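Cro protein (Xylella fastidiosa, PDB 3BD1) probably binds operator DNA through a helix-turn-helix and acts as a transcriptional regulator of its prophage, as Cro proteins do. Local coordinates at residues 36-39 with 40-43; 57-60 with 61-64. One frame throughout, in Å; residues are numbered along the deposited sequence.

How the contacts relate
Contacts 1 and 2 are both tight turns, and they flank the helices 42-48 and 55-58 along the chain: contact 1 leads into the first helix, contact 2 follows the second. Each is partly buried and each touches the second subunit, but contact 1 sits nearer the centre of the chain, about 7 Å from it against 12 Å, measured between centres. Contact 1 works mainly through backbone bonds and small apolar groups; contact 2 adds a salt bridge, R59 to D61. That arginine also joins the two: its NH1 lies 2.9 Å from V37 O, probably a hydrogen bond, while its CG packs on C42 SG.

Contact 1 of 2, residues 36-39 with 40-43; sequences RVPA and ERCI
The carboxylate of E40 lies broadside against P38, whose CB stands over one of its faces, 3.5 Å from E40 OE2 and about as far from OE1 and CD. The E40 chain reaches back because it folds twice: CG sits between its own backbone N and carbonyl carbon (chi1 69°), and chi2 (-86°) then brings the face of the carboxylate to the CB edge of the proline. R41 CG approaches the same CB more loosely. The backbone beneath is a type I turn over P38-R41, leading from the loop after helix 25-34 into helix 42-48 of this all-helical Cro fold. R41 N closes it on P38 O at 3.0 Å. A second closure follows one residue on, where C42 N donates to A39 O at 3.2 Å. Water 1 also donates to A39 O, at 2.8 Å, and accepts from I43 N, so it bridges the two groups that a direct helical bond would otherwise join.

V37 and P38 both rest on W31 of helix 25-34, which ties this turn to that helix. R41 carries its charge away from the turn, pairing NE with D44 and giving NH2 to L21 O. A39 meets A39 of the second subunit, and I43 packs on V62 of that subunit, so the turn contributes to the interface with the second subunit as well as to the start of a helix. On the buried side, C42 places its sulfur beside its own backbone N (chi1 -71°), pointing back at the loop, where SG presses on V37 CG2 at 3.4 Å.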
ATOM      1  N   ARG A  36       5.050 -12.213  -7.641  1.00 30.11           N
ATOM      2  CA  ARG A  36       4.315 -13.470  -7.737  1.00 31.52           C
ATOM      3  C   ARG A  36       3.791 -13.908  -6.377  1.00 25.14           C
ATOM      4  O   ARG A  36       4.576 -14.196  -5.469  1.00 27.16           O
ATOM      5  CB  ARG A  36       5.246 -14.580  -8.242  1.00 30.71           C
ATOM      6  CG  ARG A  36       4.601 -15.942  -8.475  1.00 35.11           C
ATOM      7  CD  ARG A  36       5.604 -17.002  -8.906  1.00 42.66           C
ATOM      8  NE  ARG A  36       6.374 -17.580  -7.803  1.00 49.31           N
ATOM      9  CZ  ARG A  36       7.667 -17.368  -7.559  1.00 58.03           C
ATOM     10  NH1 ARG A  36       8.402 -16.582  -8.336  1.00 60.10           N
ATOM     11  NH2 ARG A  36       8.245 -17.955  -6.518  1.00 53.07           N
ATOM     12  N   VAL A  37       2.469 -13.974  -6.267  1.00 21.37           N
ATOM     13  CA  VAL A  37       1.845 -14.536  -5.089  1.00 19.42           C
ATOM     14  C   VAL A  37       1.824 -16.054  -5.267  1.00 18.87           C
ATOM     15  O   VAL A  37       1.718 -16.567  -6.383  1.00 19.73           O
ATOM     16  CB  VAL A  37       0.424 -13.972  -4.779  1.00 21.71           C
ATOM     17  CG1 VAL A  37       0.451 -12.445  -4.822  1.00 23.09           C
ATOM     18  CG2 VAL A  37      -0.697 -14.473  -5.656  1.00 25.73           C
ATOM     19  N   PRO A  38       1.904 -16.787  -4.155  1.00 20.98           N
ATOM     20  CA  PRO A  38       1.755 -18.240  -4.235  1.00 19.53           C
ATOM     21  C   PRO A  38       0.405 -18.656  -4.839  1.00 20.16           C
ATOM     22  O   PRO A  38      -0.624 -18.047  -4.545  1.00 18.92           O
ATOM     23  CB  PRO A  38       1.814 -18.666  -2.765  1.00 23.34           C
ATOM     24  CG  PRO A  38       2.508 -17.598  -2.057  1.00 25.89           C
ATOM     25  CD  PRO A  38       2.124 -16.331  -2.774  1.00 22.13           C
ATOM     26  N   ALA A  39       0.401 -19.700  -5.665  1.00 20.46           N
ATOM     27  CA  ALA A  39      -0.799 -20.112  -6.380  1.00 17.93           C
ATOM     28  C   ALA A  39      -1.870 -20.437  -5.342  1.00 17.44           C
ATOM     29  O   ALA A  39      -3.051 -20.148  -5.570  1.00 18.01           O
ATOM     30  CB  ALA A  39      -0.520 -21.342  -7.294  1.00 19.18           C
ATOM     31  N   GLU A  40      -1.465 -21.048  -4.231  1.00 18.51           N
ATOM     32  CA  GLU A  40      -2.434 -21.514  -3.235  1.00 18.61           C
ATOM     33  C   GLU A  40      -3.037 -20.401  -2.385  1.00 21.24           C
ATOM     34  O   GLU A  40      -3.919 -20.671  -1.544  1.00 21.73           O
ATOM     35  CB  GLU A  40      -1.805 -22.549  -2.317  1.00 20.80           C
ATOM     36  CG  GLU A  40      -0.744 -22.033  -1.378  1.00 23.27           C
ATOM     37  CD  GLU A  40       0.660 -21.983  -1.939  1.00 42.10           C
ATOM     38  OE1 GLU A  40       1.546 -21.858  -1.065  1.00 37.78           O
ATOM     39  OE2 GLU A  40       0.866 -22.062  -3.177  1.00 33.34           O
ATOM     40  N   ARG A  41      -2.581 -19.173  -2.612  1.00 18.72           N
ATOM     41  CA  ARG A  41      -3.170 -18.017  -1.933  1.00 18.38           C
ATOM     42  C   ARG A  41      -4.037 -17.144  -2.828  1.00 17.79           C
ATOM     43  O   ARG A  41      -4.636 -16.172  -2.357  1.00 17.74           O
ATOM     44  CB  ARG A  41      -2.123 -17.176  -1.205  1.00 23.00           C
ATOM     45  CG  ARG A  41      -1.318 -17.888  -0.094  1.00 26.95           C
ATOM     46  CD  ARG A  41      -2.116 -18.912   0.729  1.00 32.04           C
ATOM     47  NE  ARG A  41      -3.214 -18.296   1.468  1.00 26.87           N
ATOM     48  CZ  ARG A  41      -3.062 -17.714   2.653  1.00 28.38           C
ATOM     49  NH1 ARG A  41      -1.873 -17.669   3.243  1.00 32.78           N
ATOM     50  NH2 ARG A  41      -4.115 -17.178   3.240  1.00 30.24           N
ATOM     51  N   CYS A  42      -4.114 -17.466  -4.121  1.00 16.72           N
ATOM     52  CA  CYS A  42      -4.846 -16.573  -5.028  1.00 15.53           C
ATOM     53  C   CYS A  42      -6.352 -16.476  -4.710  1.00 15.75           C
ATOM     54  O   CYS A  42      -6.885 -15.358  -4.704  1.00 15.37           O
ATOM     55  CB  CYS A  42      -4.646 -16.993  -6.484  1.00 16.79           C
ATOM     56  SG  CYS A  42      -2.954 -16.642  -7.035  1.00 19.00           S
ATOM     57  N   ILE A  43      -7.018 -17.616  -4.506  1.00 15.45           N
ATOM     58  CA  ILE A  43      -8.445 -17.565  -4.148  1.00 15.30           C
ATOM     59  C   ILE A  43      -8.639 -16.752  -2.875  1.00 14.73           C
ATOM     60  O   ILE A  43      -9.582 -15.975  -2.779  1.00 14.87           O
ATOM     61  CB  ILE A  43      -9.103 -18.949  -4.027  1.00 16.86           C
ATOM     62  CG1 ILE A  43      -9.259 -19.603  -5.398  1.00 19.91           C
ATOM     63  CG2 ILE A  43     -10.501 -18.865  -3.395  1.00 22.29           C
ATOM     64  CD1 ILE A  43      -9.851 -21.009  -5.379  1.00 24.88           C
TER
HETATM   65  O   HOH W   1      -5.718 -20.247  -4.836  1.00 20.24           O

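Contact 2 of 2, residues 57-60 with 61-64; sequences ELRP and DVFG
R59 O is gripped by two backbone amides, V62 N at 2.9 Å and F63 N at 3.1 Å. F63 N comes in almost along the C=O axis, whereas V62 N stands well above the carbonyl plane. The V62 bond closes a type I turn over R59-V62, just after helix 55-58. Water 2 bridges P60 O and F63 O, donating to both.

Across the turn, R59 takes hold of D61 side-on: NE meets OD1 at 2.9 Å on its syn lone pair, and NH2 meets OD2 at 2.9 Å. The guanidinium and carboxylate are nearly coplanar, 29° apart. V62 CG2 sits over one guanidinium face, 3.4 Å above the plane, toward its rim, and V62 CG1 lies over the F63 ring, whose other neighbours include F63 of the second subunit.

The third nitrogen, NH1, is taken up by the partner it has in contact 1 and by a bound glycerol, probably from the crystallisation liquor. With all three nitrogens engaged, the buried guanidinium is probably held in its rotation, and the two-point carboxylate grip probably offsets its charge where the turn adjoins the interface with the second subunit.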
ATOM      1  N   GLU A  57      -5.724 -12.437 -12.589  1.00 14.96           N
ATOM      2  CA  GLU A  57      -4.881 -11.263 -12.549  1.00 15.88           C
ATOM      3  C   GLU A  57      -3.644 -11.505 -11.722  1.00 14.60           C
ATOM      4  O   GLU A  57      -2.577 -10.950 -12.015  1.00 17.63           O
ATOM      5  CB  GLU A  57      -5.649 -10.047 -12.030  1.00 15.84           C
ATOM      6  CG  GLU A  57      -6.810  -9.634 -12.923  1.00 16.59           C
ATOM      7  CD  GLU A  57      -7.810  -8.673 -12.315  1.00 21.42           C
ATOM      8  OE1 GLU A  57      -8.025  -8.660 -11.109  1.00 20.49           O
ATOM      9  OE2 GLU A  57      -8.447  -7.893 -13.039  1.00 31.51           O
ATOM     10  N   LEU A  58      -3.787 -12.319 -10.675  1.00 15.14           N
ATOM     11  CA  LEU A  58      -2.664 -12.626  -9.808  1.00 15.27           C
ATOM     12  C   LEU A  58      -1.689 -13.611 -10.434  1.00 17.15           C
ATOM     13  O   LEU A  58      -0.473 -13.443 -10.360  1.00 17.84           O
ATOM     14  CB  LEU A  58      -3.185 -13.143  -8.456  1.00 16.01           C
ATOM     15  CG  LEU A  58      -3.918 -12.124  -7.577  1.00 16.25           C
ATOM     16  CD1 LEU A  58      -4.842 -12.897  -6.587  1.00 17.94           C
ATOM     17  CD2 LEU A  58      -2.943 -11.196  -6.894  1.00 20.18           C
ATOM     18  N   ARG A  59      -2.217 -14.654 -11.057  1.00 15.80           N
ATOM     19  CA  ARG A  59      -1.388 -15.729 -11.592  1.00 15.00           C
ATOM     20  C   ARG A  59      -1.974 -16.163 -12.923  1.00 16.31           C
ATOM     21  O   ARG A  59      -2.626 -17.203 -13.049  1.00 17.21           O
ATOM     22  CB  ARG A  59      -1.223 -16.901 -10.618  1.00 16.25           C
ATOM     23  CG  ARG A  59      -0.393 -16.591  -9.376  1.00 16.81           C
ATOM     24  CD  ARG A  59       1.091 -16.322  -9.679  1.00 18.11           C
ATOM     25  NE  ARG A  59       1.715 -17.448 -10.370  1.00 18.92           N
ATOM     26  CZ  ARG A  59       2.218 -18.510  -9.752  1.00 20.25           C
ATOM     27  NH1 ARG A  59       2.189 -18.577  -8.427  1.00 20.30           N
ATOM     28  NH2 ARG A  59       2.747 -19.509 -10.434  1.00 22.81           N
ATOM     29  N   PRO A  60      -1.710 -15.374 -13.974  1.00 17.11           N
ATOM     30  CA  PRO A  60      -2.218 -15.736 -15.287  1.00 17.43           C
ATOM     31  C   PRO A  60      -1.630 -17.024 -15.861  1.00 17.18           C
ATOM     32  O   PRO A  60      -2.226 -17.577 -16.779  1.00 22.86           O
ATOM     33  CB  PRO A  60      -1.888 -14.534 -16.173  1.00 20.15           C
ATOM     34  CG  PRO A  60      -1.018 -13.703 -15.400  1.00 23.67           C
ATOM     35  CD  PRO A  60      -1.000 -14.088 -13.961  1.00 18.15           C
ATOM     36  N   ASP A  61      -0.490 -17.441 -15.324  1.00 18.10           N
ATOM     37  CA  ASP A  61       0.141 -18.698 -15.670  1.00 19.47           C
ATOM     38  C   ASP A  61      -0.528 -19.914 -15.038  1.00 19.90           C
ATOM     39  O   ASP A  61      -0.176 -21.036 -15.414  1.00 23.72           O
ATOM     40  CB  ASP A  61       1.609 -18.677 -15.251  1.00 21.87           C
ATOM     41  CG  ASP A  61       1.862 -18.349 -13.796  1.00 23.60           C
ATOM     42  OD1 ASP A  61       1.159 -17.496 -13.215  1.00 23.34           O
ATOM     43  OD2 ASP A  61       2.829 -18.944 -13.266  1.00 28.45           O
ATOM     44  N   VAL A  62      -1.448 -19.694 -14.093  1.00 18.12           N
ATOM     45  CA  VAL A  62      -2.128 -20.764 -13.373  1.00 17.03           C
ATOM     46  C   VAL A  62      -3.616 -20.811 -13.734  1.00 17.64           C
ATOM     47  O   VAL A  62      -4.159 -21.888 -13.960  1.00 20.25           O
ATOM     48  CB  VAL A  62      -1.934 -20.584 -11.845  1.00 17.73           C
ATOM     49  CG1 VAL A  62      -2.814 -21.580 -11.050  1.00 18.73           C
ATOM     50  CG2 VAL A  62      -0.462 -20.685 -11.478  1.00 18.30           C
ATOM     51  N   PHE A  63      -4.287 -19.662 -13.778  1.00 17.89           N
ATOM     52  CA  PHE A  63      -5.733 -19.616 -13.918  1.00 18.41           C
ATOM     53  C   PHE A  63      -6.158 -19.296 -15.328  1.00 23.55           C
ATOM     54  O   PHE A  63      -5.399 -18.724 -16.098  1.00 26.83           O
ATOM     55  CB  PHE A  63      -6.328 -18.634 -12.903  1.00 19.87           C
ATOM     56  CG  PHE A  63      -6.085 -19.034 -11.480  1.00 17.55           C
ATOM     57  CD1 PHE A  63      -4.978 -18.580 -10.787  1.00 18.86           C
ATOM     58  CD2 PHE A  63      -6.971 -19.900 -10.859  1.00 19.88           C
ATOM     59  CE1 PHE A  63      -4.755 -18.967  -9.471  1.00 17.84           C
ATOM     60  CE2 PHE A  63      -6.751 -20.271  -9.554  1.00 19.36           C
ATOM     61  CZ  PHE A  63      -5.648 -19.828  -8.851  1.00 18.93           C
ATOM     62  N   GLY A  64      -7.375 -19.689 -15.667  1.00 22.78           N
ATOM     63  CA  GLY A  64      -7.892 -19.593 -17.028  1.00 27.47           C
ATOM     64  C   GLY A  64      -8.585 -18.265 -17.221  1.00 28.81           C
ATOM     65  O   GLY A  64      -8.915 -17.558 -16.269  1.00 30.24           O
TER
HETATM   66  O   HOH W   2      -3.190 -20.134 -17.214  1.00 37.90           O